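Local coordinates for protein serine-threonine phosphatase 2C (PDB 2I44) that probably removes phosphate from serine and threonine residues of proteins as a PP2C-family phosphatase and binds calcium ions, at residues 107-112 / 144-149; 198-203 / 208-213; 270-275 / 300-305. All coordinates share one frame; numbering follows the deposited sequence.

The three contacts follow one another along the PP2C-type chain and do not touch. Contact 1 packs a long helix on one sheet; its centre lies 37 Å from that of contact 2 and 32 Å from that of contact 3, on the other side of the chain's centre from both. Contacts 2 and 3 have centres 27 Å apart, with nearest atoms about 12 Å apart. Both are nearer the two calcium ions, one held by Asp60 and Gly61, the other by Asp60, Asp266 and Asp311: the side chain of Phe208 in contact 2 is about 12 Å from a calcium ion, and that of Gln303 in contact 3 about 10 Å. Contact 1 is remote from these sites.

Contact 1: 107-112 / 144-149; sequences QLLDQA and VLAKGF
Leu109 of helix 98-130 directs its isobutyl group at the tip of a beta hairpin, one of the places where a helix covers a sheet of the PP2C beta-sandwich. Its two methyls divide the work: CD1 of Leu109 lies 3.8 Å from CB of Phe149, while CD2 of Leu109 faces CB of Ala146 at 4.1 Å. With CG anti to the carbonyl carbon and chi2 at 177°, the fork is turned so that one methyl faces each residue.

Ala146 and Phe149 are the ends of a type I' turn and a hydrogen-bonded antiparallel pair: Ala146 N donates to Phe149 O at 2.8 Å, and Phe149 N to Ala146 O at 2.9 Å. Both side chains set out toward the helix, giving Leu109 two anchor points on one face of the hairpin. The Phe149 side chain crosses that of Leu109 at about a right angle; the contact is made by its CB methylene, and the side chain goes on to touch an earlier part of the helix at Asp102, Leu105 and Pro106, and also Val251. Leu109 additionally meets Trp85 of helix 83-92. All three touching residues are buried and the pairing is purely apolar. Val144 adds only marginal burial: its CG1 comes to 4.6 Å from Leu109 CD2.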
loop_
_atom_site.group_PDB
_atom_site.type_symbol
_atom_site.label_atom_id
_atom_site.label_comp_id
_atom_site.label_asym_id
_atom_site.label_seq_id
_atom_site.Cartn_x
_atom_site.Cartn_y
_atom_site.Cartn_z
ATOM N N GLN A 107 10.243 -7.947 -15.248
ATOM C CA GLN A 107 9.686 -9.209 -14.778
ATOM C C GLN A 107 10.364 -9.706 -13.504
ATOM O O GLN A 107 9.740 -10.399 -12.698
ATOM C CB GLN A 107 9.760 -10.288 -15.865
ATOM C CG GLN A 107 8.698 -10.141 -16.956
ATOM C CD GLN A 107 7.310 -9.809 -16.394
ATOM O OE1 GLN A 107 6.801 -8.694 -16.575
ATOM N NE2 GLN A 107 6.699 -10.774 -15.705
ATOM N N LEU A 108 11.637 -9.366 -13.323
ATOM C CA LEU A 108 12.345 -9.775 -12.119
ATOM C C LEU A 108 11.768 -8.998 -10.936
ATOM O O LEU A 108 11.584 -9.545 -9.849
ATOM C CB LEU A 108 13.843 -9.500 -12.254
ATOM C CG LEU A 108 14.634 -10.421 -13.193
ATOM C CD1 LEU A 108 16.079 -9.950 -13.274
ATOM C CD2 LEU A 108 14.570 -11.862 -12.679
ATOM N N LEU A 109 11.471 -7.721 -11.161
ATOM C CA LEU A 109 10.896 -6.877 -10.118
ATOM C C LEU A 109 9.482 -7.343 -9.787
ATOM O O LEU A 109 9.090 -7.375 -8.626
ATOM C CB LEU A 109 10.862 -5.412 -10.564
ATOM C CG LEU A 109 12.205 -4.698 -10.731
ATOM C CD1 LEU A 109 11.975 -3.275 -11.249
ATOM C CD2 LEU A 109 12.928 -4.671 -9.394
ATOM N N ASP A 110 8.719 -7.695 -10.816
ATOM C CA ASP A 110 7.354 -8.169 -10.636
ATOM C C ASP A 110 7.381 -9.393 -9.730
ATOM O O ASP A 110 6.710 -9.440 -8.692
ATOM C CB ASP A 110 6.739 -8.528 -12.003
ATOM C CG ASP A 110 5.373 -9.201 -11.886
ATOM O OD1 ASP A 110 5.294 -10.314 -11.325
ATOM O OD2 ASP A 110 4.373 -8.623 -12.366
ATOM N N GLN A 111 8.177 -10.379 -10.124
ATOM C CA GLN A 111 8.301 -11.616 -9.365
ATOM C C GLN A 111 8.770 -11.399 -7.926
ATOM O O GLN A 111 8.290 -12.059 -7.004
ATOM C CB GLN A 111 9.268 -12.568 -10.081
ATOM C CG GLN A 111 9.429 -13.911 -9.403
ATOM C CD GLN A 111 8.136 -14.700 -9.372
ATOM O OE1 GLN A 111 7.528 -14.957 -10.415
ATOM N NE2 GLN A 111 7.706 -15.089 -8.176
ATOM N N ALA A 112 9.710 -10.482 -7.729
ATOM C CA ALA A 112 10.217 -10.214 -6.385
ATOM C C ALA A 112 9.131 -9.615 -5.489
ATOM O O ALA A 112 9.017 -9.965 -4.315
ATOM C CB ALA A 112 11.420 -9.268 -6.453
ATOM N N VAL A 144 8.437 -0.177 -5.461
ATOM C CA VAL A 144 9.853 -0.484 -5.440
ATOM C C VAL A 144 10.521 0.265 -6.595
ATOM O O VAL A 144 10.260 -0.019 -7.763
ATOM C CB VAL A 144 10.089 -2.006 -5.574
ATOM C CG1 VAL A 144 11.590 -2.314 -5.666
ATOM C CG2 VAL A 144 9.483 -2.723 -4.371
ATOM N N LEU A 145 11.343 1.253 -6.252
ATOM C CA LEU A 145 12.066 2.036 -7.243
ATOM C C LEU A 145 13.412 1.357 -7.476
ATOM O O LEU A 145 14.143 1.086 -6.524
ATOM C CB LEU A 145 12.298 3.462 -6.738
ATOM C CG LEU A 145 13.235 4.319 -7.599
ATOM C CD1 LEU A 145 12.571 4.624 -8.932
ATOM C CD2 LEU A 145 13.574 5.613 -6.869
ATOM N N ALA A 146 13.733 1.077 -8.736
ATOM C CA ALA A 146 14.998 0.434 -9.077
ATOM C C ALA A 146 15.382 0.746 -10.519
ATOM O O ALA A 146 14.672 0.374 -11.458
ATOM C CB ALA A 146 14.893 -1.075 -8.884
ATOM N N LYS A 147 16.507 1.440 -10.675
ATOM C CA LYS A 147 17.044 1.821 -11.977
ATOM C C LYS A 147 15.985 2.298 -12.972
ATOM O O LYS A 147 15.813 1.712 -14.041
ATOM C CB LYS A 147 17.825 0.650 -12.586
ATOM C CG LYS A 147 18.734 1.044 -13.747
ATOM C CD LYS A 147 19.367 -0.172 -14.412
ATOM C CE LYS A 147 20.273 0.240 -15.569
ATOM N NZ LYS A 147 20.808 -0.930 -16.332
ATOM N N GLY A 148 15.267 3.356 -12.611
ATOM C CA GLY A 148 14.262 3.901 -13.507
ATOM C C GLY A 148 12.928 3.185 -13.584
ATOM O O GLY A 148 12.049 3.608 -14.332
ATOM N N PHE A 149 12.766 2.108 -12.824
ATOM C CA PHE A 149 11.511 1.369 -12.828
ATOM C C PHE A 149 10.862 1.394 -11.456
ATOM O O PHE A 149 11.547 1.385 -10.432
ATOM C CB PHE A 149 11.741 -0.089 -13.228
ATOM C CG PHE A 149 12.053 -0.280 -14.683
ATOM C CD1 PHE A 149 11.056 -0.150 -15.643
ATOM C CD2 PHE A 149 13.350 -0.571 -15.096
ATOM C CE1 PHE A 149 11.344 -0.307 -16.998
ATOM C CE2 PHE A 149 13.655 -0.731 -16.448
ATOM C CZ PHE A 149 12.649 -0.597 -17.404
#

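Contact 2: 198-203 / 208-213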
loop_
_atom_site.group_PDB
_atom_site.type_symbol
_atom_site.label_atom_id
_atom_site.label_comp_id
_atom_site.label_asym_id
_atom_site.label_seq_id
_atom_site.Cartn_x
_atom_site.Cartn_y
_atom_site.Cartn_z
ATOM N N GLU A 198 -21.514 -10.051 1.837
ATOM C CA GLU A 198 -22.722 -9.490 2.420
ATOM C C GLU A 198 -22.974 -8.028 2.068
ATOM O O GLU A 198 -22.088 -7.183 2.192
ATOM C CB GLU A 198 -22.670 -9.639 3.943
ATOM C CG GLU A 198 -22.561 -11.084 4.440
ATOM C CD GLU A 198 -23.711 -11.954 3.960
ATOM O OE1 GLU A 198 -24.849 -11.446 3.897
ATOM O OE2 GLU A 198 -23.483 -13.146 3.654
ATOM N N TYR A 199 -24.194 -7.752 1.628
ATOM C CA TYR A 199 -24.621 -6.406 1.269
ATOM C C TYR A 199 -25.621 -6.038 2.367
ATOM O O TYR A 199 -26.784 -6.443 2.339
ATOM C CB TYR A 199 -25.287 -6.429 -0.109
ATOM C CG TYR A 199 -24.366 -6.871 -1.230
ATOM C CD1 TYR A 199 -23.679 -5.935 -2.007
ATOM C CD2 TYR A 199 -24.190 -8.227 -1.520
ATOM C CE1 TYR A 199 -22.846 -6.335 -3.048
ATOM C CE2 TYR A 199 -23.358 -8.642 -2.560
ATOM C CZ TYR A 199 -22.692 -7.690 -3.323
ATOM O OH TYR A 199 -21.899 -8.088 -4.375
ATOM N N LEU A 200 -25.154 -5.281 3.349
ATOM C CA LEU A 200 -25.995 -4.920 4.475
ATOM C C LEU A 200 -26.931 -3.733 4.228
ATOM O O LEU A 200 -26.652 -2.849 3.416
ATOM C CB LEU A 200 -25.108 -4.681 5.702
ATOM C CG LEU A 200 -24.084 -5.802 5.962
ATOM C CD1 LEU A 200 -23.447 -5.612 7.335
ATOM C CD2 LEU A 200 -24.756 -7.167 5.878
ATOM N N HIS A 201 -28.054 -3.748 4.940
ATOM C CA HIS A 201 -29.092 -2.720 4.847
ATOM C C HIS A 201 -28.496 -1.310 4.868
ATOM O O HIS A 201 -27.688 -0.986 5.735
ATOM C CB HIS A 201 -30.079 -2.905 6.007
ATOM C CG HIS A 201 -31.234 -1.953 5.988
ATOM N ND1 HIS A 201 -32.092 -1.841 4.913
ATOM C CD2 HIS A 201 -31.694 -1.094 6.928
ATOM C CE1 HIS A 201 -33.029 -0.956 5.193
ATOM N NE2 HIS A 201 -32.811 -0.487 6.409
ATOM N N ASN A 202 -28.902 -0.487 3.900
ATOM C CA ASN A 202 -28.425 0.891 3.771
ATOM C C ASN A 202 -26.947 0.999 3.428
ATOM O O ASN A 202 -26.390 2.092 3.449
ATOM C CB ASN A 202 -28.672 1.697 5.058
ATOM C CG ASN A 202 -30.134 2.017 5.282
ATOM O OD1 ASN A 202 -30.877 2.265 4.336
ATOM N ND2 ASN A 202 -30.552 2.039 6.548
ATOM N N HIS A 203 -26.306 -0.123 3.131
ATOM C CA HIS A 203 -24.890 -0.100 2.785
ATOM C C HIS A 203 -24.598 -0.983 1.579
ATOM O O HIS A 203 -23.528 -1.588 1.476
ATOM C CB HIS A 203 -24.052 -0.554 3.979
ATOM C CG HIS A 203 -24.145 0.361 5.158
ATOM N ND1 HIS A 203 -25.246 0.399 5.990
ATOM C CD2 HIS A 203 -23.282 1.288 5.636
ATOM C CE1 HIS A 203 -25.055 1.308 6.929
ATOM N NE2 HIS A 203 -23.871 1.862 6.737
ATOM N N PHE A 208 -19.351 -6.575 2.438
ATOM C CA PHE A 208 -18.318 -7.156 3.290
ATOM C C PHE A 208 -17.991 -8.584 2.883
ATOM O O PHE A 208 -18.839 -9.279 2.327
ATOM C CB PHE A 208 -18.802 -7.221 4.746
ATOM C CG PHE A 208 -19.114 -5.883 5.363
ATOM C CD1 PHE A 208 -18.139 -5.188 6.076
ATOM C CD2 PHE A 208 -20.389 -5.329 5.253
ATOM C CE1 PHE A 208 -18.432 -3.959 6.675
ATOM C CE2 PHE A 208 -20.690 -4.104 5.845
ATOM C CZ PHE A 208 -19.709 -3.416 6.557
ATOM N N ILE A 209 -16.755 -9.007 3.147
ATOM C CA ILE A 209 -16.375 -10.387 2.904
ATOM C C ILE A 209 -16.615 -11.001 4.275
ATOM O O ILE A 209 -16.122 -10.496 5.282
ATOM C CB ILE A 209 -14.878 -10.574 2.509
ATOM C CG1 ILE A 209 -14.522 -12.072 2.585
ATOM C CG2 ILE A 209 -13.967 -9.744 3.406
ATOM C CD1 ILE A 209 -13.164 -12.457 1.948
ATOM N N ARG A 210 -17.394 -12.069 4.322
ATOM C CA ARG A 210 -17.709 -12.720 5.582
ATOM C C ARG A 210 -17.308 -14.188 5.563
ATOM O O ARG A 210 -17.593 -14.901 4.601
ATOM C CB ARG A 210 -19.208 -12.586 5.856
ATOM C CG ARG A 210 -19.685 -13.331 7.081
ATOM C CD ARG A 210 -21.179 -13.154 7.286
ATOM N NE ARG A 210 -21.545 -11.778 7.613
ATOM C CZ ARG A 210 -22.786 -11.380 7.875
ATOM N NH1 ARG A 210 -23.782 -12.255 7.845
ATOM N NH2 ARG A 210 -23.034 -10.109 8.168
ATOM N N GLY A 211 -16.649 -14.633 6.628
ATOM C CA GLY A 211 -16.221 -16.023 6.715
ATOM C C GLY A 211 -17.376 -17.009 6.799
ATOM O O GLY A 211 -18.499 -16.640 7.151
ATOM N N GLY A 212 -17.099 -18.269 6.482
ATOM C CA GLY A 212 -18.132 -19.290 6.527
ATOM C C GLY A 212 -18.561 -19.654 7.934
ATOM O O GLY A 212 -19.633 -20.229 8.137
ATOM N N ASP A 213 -17.728 -19.317 8.913
ATOM C CA ASP A 213 -18.018 -19.624 10.307
ATOM C C ASP A 213 -18.583 -18.418 11.057
ATOM O O ASP A 213 -18.827 -18.485 12.262
ATOM C CB ASP A 213 -16.743 -20.105 10.995
ATOM C CG ASP A 213 -15.641 -19.063 10.969
ATOM O OD1 ASP A 213 -15.768 -18.087 10.200
ATOM O OD2 ASP A 213 -14.650 -19.220 11.708
#
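Glu198 lays its aliphatic CG over the guanidinium of Arg210, 3.4 Å above the plane and over its centre. The carboxylate continues the stack, its plane turned only 19° from that of the guanidinium. The charges attract without a salt bridge: OE1 of Glu198, 4.2 Å from NH1 of Arg210, sits off to one side of the guanidinium plane, and no N-H is aimed at it. The other carboxylate oxygen, OE2, is hydrogen-bonded to Ser196 OG.

Beside this stack, Leu200 CD1 rests against Phe208 CE2 at 3.5 Å, the two side chains crossing at about a right angle. The second methyl of Leu200, CD2, reaches Arg210 NH2 at 4.1 Å, so Leu200 bridges the aromatic ring and the cation.

What brings these groups together is the backbone. Glu198 and Phe208 form a hydrogen-bonded antiparallel pair, Glu198 N to Phe208 O and the reverse Phe208 N to Glu198 O both measuring 2.8 Å. Arg210 extends along its first two torsions and then bends at chi3 (-66°), which folds the guanidinium back across Glu198; Phe214 engages the same cation in a cation-pi contact. Farther out, a type II turn runs from Leu200 to His203, where His203 ND1 donates to His201 O in a nearly straight bond (172°).

The whole is a two-stranded antiparallel hairpin, strands 196-198 and 208-210, at the protein surface. Its place near the metal site, though not in contact with it, with the Phe208 side chain about 11 Å from that of Asp266, is consistent with the flap region of PP2C phosphatases.

Contact 3: 270-275 / 300-305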
loop_
_atom_site.group_PDB
_atom_site.type_symbol
_atom_site.label_atom_id
_atom_site.label_comp_id
_atom_site.label_asym_id
_atom_site.label_seq_id
_atom_site.Cartn_x
_atom_site.Cartn_y
_atom_site.Cartn_z
ATOM N N ASP A 270 -10.886 8.609 0.275
ATOM C CA ASP A 270 -12.336 8.656 0.390
ATOM C C ASP A 270 -12.801 10.103 0.235
ATOM O O ASP A 270 -13.958 10.364 -0.081
ATOM C CB ASP A 270 -12.802 8.078 1.731
ATOM C CG ASP A 270 -12.692 6.557 1.781
ATOM O OD1 ASP A 270 -12.632 5.929 0.695
ATOM O OD2 ASP A 270 -12.682 5.987 2.896
ATOM N N VAL A 271 -11.876 11.041 0.425
ATOM C CA VAL A 271 -12.201 12.454 0.296
ATOM C C VAL A 271 -11.657 13.118 -0.971
ATOM O O VAL A 271 -12.391 13.815 -1.681
ATOM C CB VAL A 271 -11.690 13.258 1.509
ATOM C CG1 VAL A 271 -12.100 14.709 1.369
ATOM C CG2 VAL A 271 -12.241 12.666 2.805
HETATM N N MSE A 272 -10.380 12.890 -1.259
HETATM C CA MSE A 272 -9.725 13.502 -2.418
HETATM C C MSE A 272 -9.533 12.598 -3.646
HETATM O O MSE A 272 -9.256 11.412 -3.513
HETATM C CB MSE A 272 -8.355 14.036 -1.990
HETATM C CG MSE A 272 -8.385 15.047 -0.855
HETATM SE SE MSE A 272 -9.250 16.689 -1.406
HETATM C CE MSE A 272 -10.103 17.168 0.269
ATOM N N SER A 273 -9.671 13.179 -4.838
ATOM C CA SER A 273 -9.465 12.447 -6.099
ATOM C C SER A 273 -7.963 12.469 -6.398
ATOM O O SER A 273 -7.225 13.235 -5.787
ATOM C CB SER A 273 -10.179 13.138 -7.258
ATOM O OG SER A 273 -9.419 14.250 -7.707
ATOM N N ALA A 274 -7.518 11.649 -7.345
ATOM C CA ALA A 274 -6.097 11.598 -7.692
ATOM C C ALA A 274 -5.586 12.974 -8.123
ATOM O O ALA A 274 -4.550 13.442 -7.643
ATOM C CB ALA A 274 -5.860 10.567 -8.804
ATOM N N ALA A 275 -6.323 13.625 -9.020
ATOM C CA ALA A 275 -5.940 14.952 -9.502
ATOM C C ALA A 275 -5.872 15.972 -8.363
ATOM O O ALA A 275 -4.954 16.791 -8.314
ATOM C CB ALA A 275 -6.917 15.426 -10.581
ATOM N N LEU A 300 -8.270 16.914 6.434
ATOM C CA LEU A 300 -8.885 17.093 7.742
ATOM C C LEU A 300 -9.774 18.337 7.780
ATOM O O LEU A 300 -10.849 18.320 8.378
ATOM C CB LEU A 300 -7.803 17.178 8.821
ATOM C CG LEU A 300 -7.093 15.863 9.160
ATOM C CD1 LEU A 300 -5.860 16.113 10.019
ATOM C CD2 LEU A 300 -8.066 14.953 9.886
ATOM N N ALA A 301 -9.330 19.409 7.136
ATOM C CA ALA A 301 -10.106 20.640 7.099
ATOM C C ALA A 301 -11.427 20.395 6.368
ATOM O O ALA A 301 -12.486 20.820 6.821
ATOM C CB ALA A 301 -9.315 21.733 6.396
ATOM N N GLU A 302 -11.356 19.698 5.238
ATOM C CA GLU A 302 -12.543 19.394 4.447
ATOM C C GLU A 302 -13.519 18.540 5.243
ATOM O O GLU A 302 -14.735 18.751 5.188
ATOM C CB GLU A 302 -12.149 18.658 3.167
ATOM C CG GLU A 302 -13.321 18.273 2.271
ATOM C CD GLU A 302 -14.178 19.469 1.880
ATOM O OE1 GLU A 302 -13.622 20.578 1.730
ATOM O OE2 GLU A 302 -15.402 19.300 1.712
ATOM N N GLN A 303 -12.988 17.572 5.982
ATOM C CA GLN A 303 -13.829 16.702 6.781
ATOM C C GLN A 303 -14.565 17.502 7.857
ATOM O O GLN A 303 -15.751 17.261 8.104
ATOM C CB GLN A 303 -12.986 15.589 7.409
ATOM C CG GLN A 303 -12.514 14.508 6.418
ATOM C CD GLN A 303 -13.627 13.573 5.949
ATOM O OE1 GLN A 303 -13.465 12.349 5.961
ATOM N NE2 GLN A 303 -14.747 14.139 5.520
ATOM N N GLN A 304 -13.876 18.449 8.495
ATOM C CA GLN A 304 -14.517 19.273 9.521
ATOM C C GLN A 304 -15.646 20.051 8.862
ATOM O O GLN A 304 -16.756 20.125 9.381
ATOM C CB GLN A 304 -13.544 20.291 10.126
ATOM C CG GLN A 304 -12.312 19.727 10.802
ATOM C CD GLN A 304 -11.560 20.796 11.583
ATOM O OE1 GLN A 304 -11.898 21.094 12.733
ATOM N NE2 GLN A 304 -10.550 21.395 10.953
ATOM N N SER A 305 -15.332 20.634 7.711
ATOM C CA SER A 305 -16.272 21.424 6.930
ATOM C C SER A 305 -17.536 20.623 6.617
ATOM O O SER A 305 -18.615 21.186 6.422
ATOM C CB SER A 305 -15.594 21.862 5.629
ATOM O OG SER A 305 -16.361 22.828 4.934
#
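Val271 places its CG2 methyl over one face of the Gln303 side-chain amide. The methyl sits 3.4 Å from OE1 of Gln303 and 3.6 Å from CD of Gln303, with NE2 slightly farther off at 4.0 Å, so it lies above the flat group and is not at its rim. A bend at chi2 (-73°) carries the amide back toward the N-terminal side of its helix to meet the Val271 methyl, although the side chain does not set out toward segment 270-275. Around the same side chain, Gln308 and Ala310 add contacts from the following loop.

The second flat group, the Glu302 carboxylate, is not what touches segment 270-275. Its OE2 forms a salt bridge with Arg306 NE, and the contact falls to the aliphatic part of the chain. CG of Glu302 stands anti to the backbone N (chi1 179°), where it meets CG1 of Val271 at 3.9 Å. Thus the two methyls of Val271 are shared between neighbouring helix residues, one on an amide and one on a methylene.

Met272, present as selenomethionine, completes the apposition. Its chain bends at chi2 and again at chi3, bringing the terminal CE to 3.8 Å from Glu302 CB. Val271 and Met272 also touch Thr299, one helical turn before Gln303.

In the fold, segment 270-275 links helix 266-269, which begins at the calcium ligand Asp266, to helix 274-286. Ser273 is the N-cap of the latter; its OG caps a backbone N in the first turn, and its own N-H donates to Gln276 OE1, a reciprocal pattern consistent with a capping box. The linker thus packs against the C-terminal end of helix 291-305, while Ala274 and Ala275 lean on edge strand 169-174.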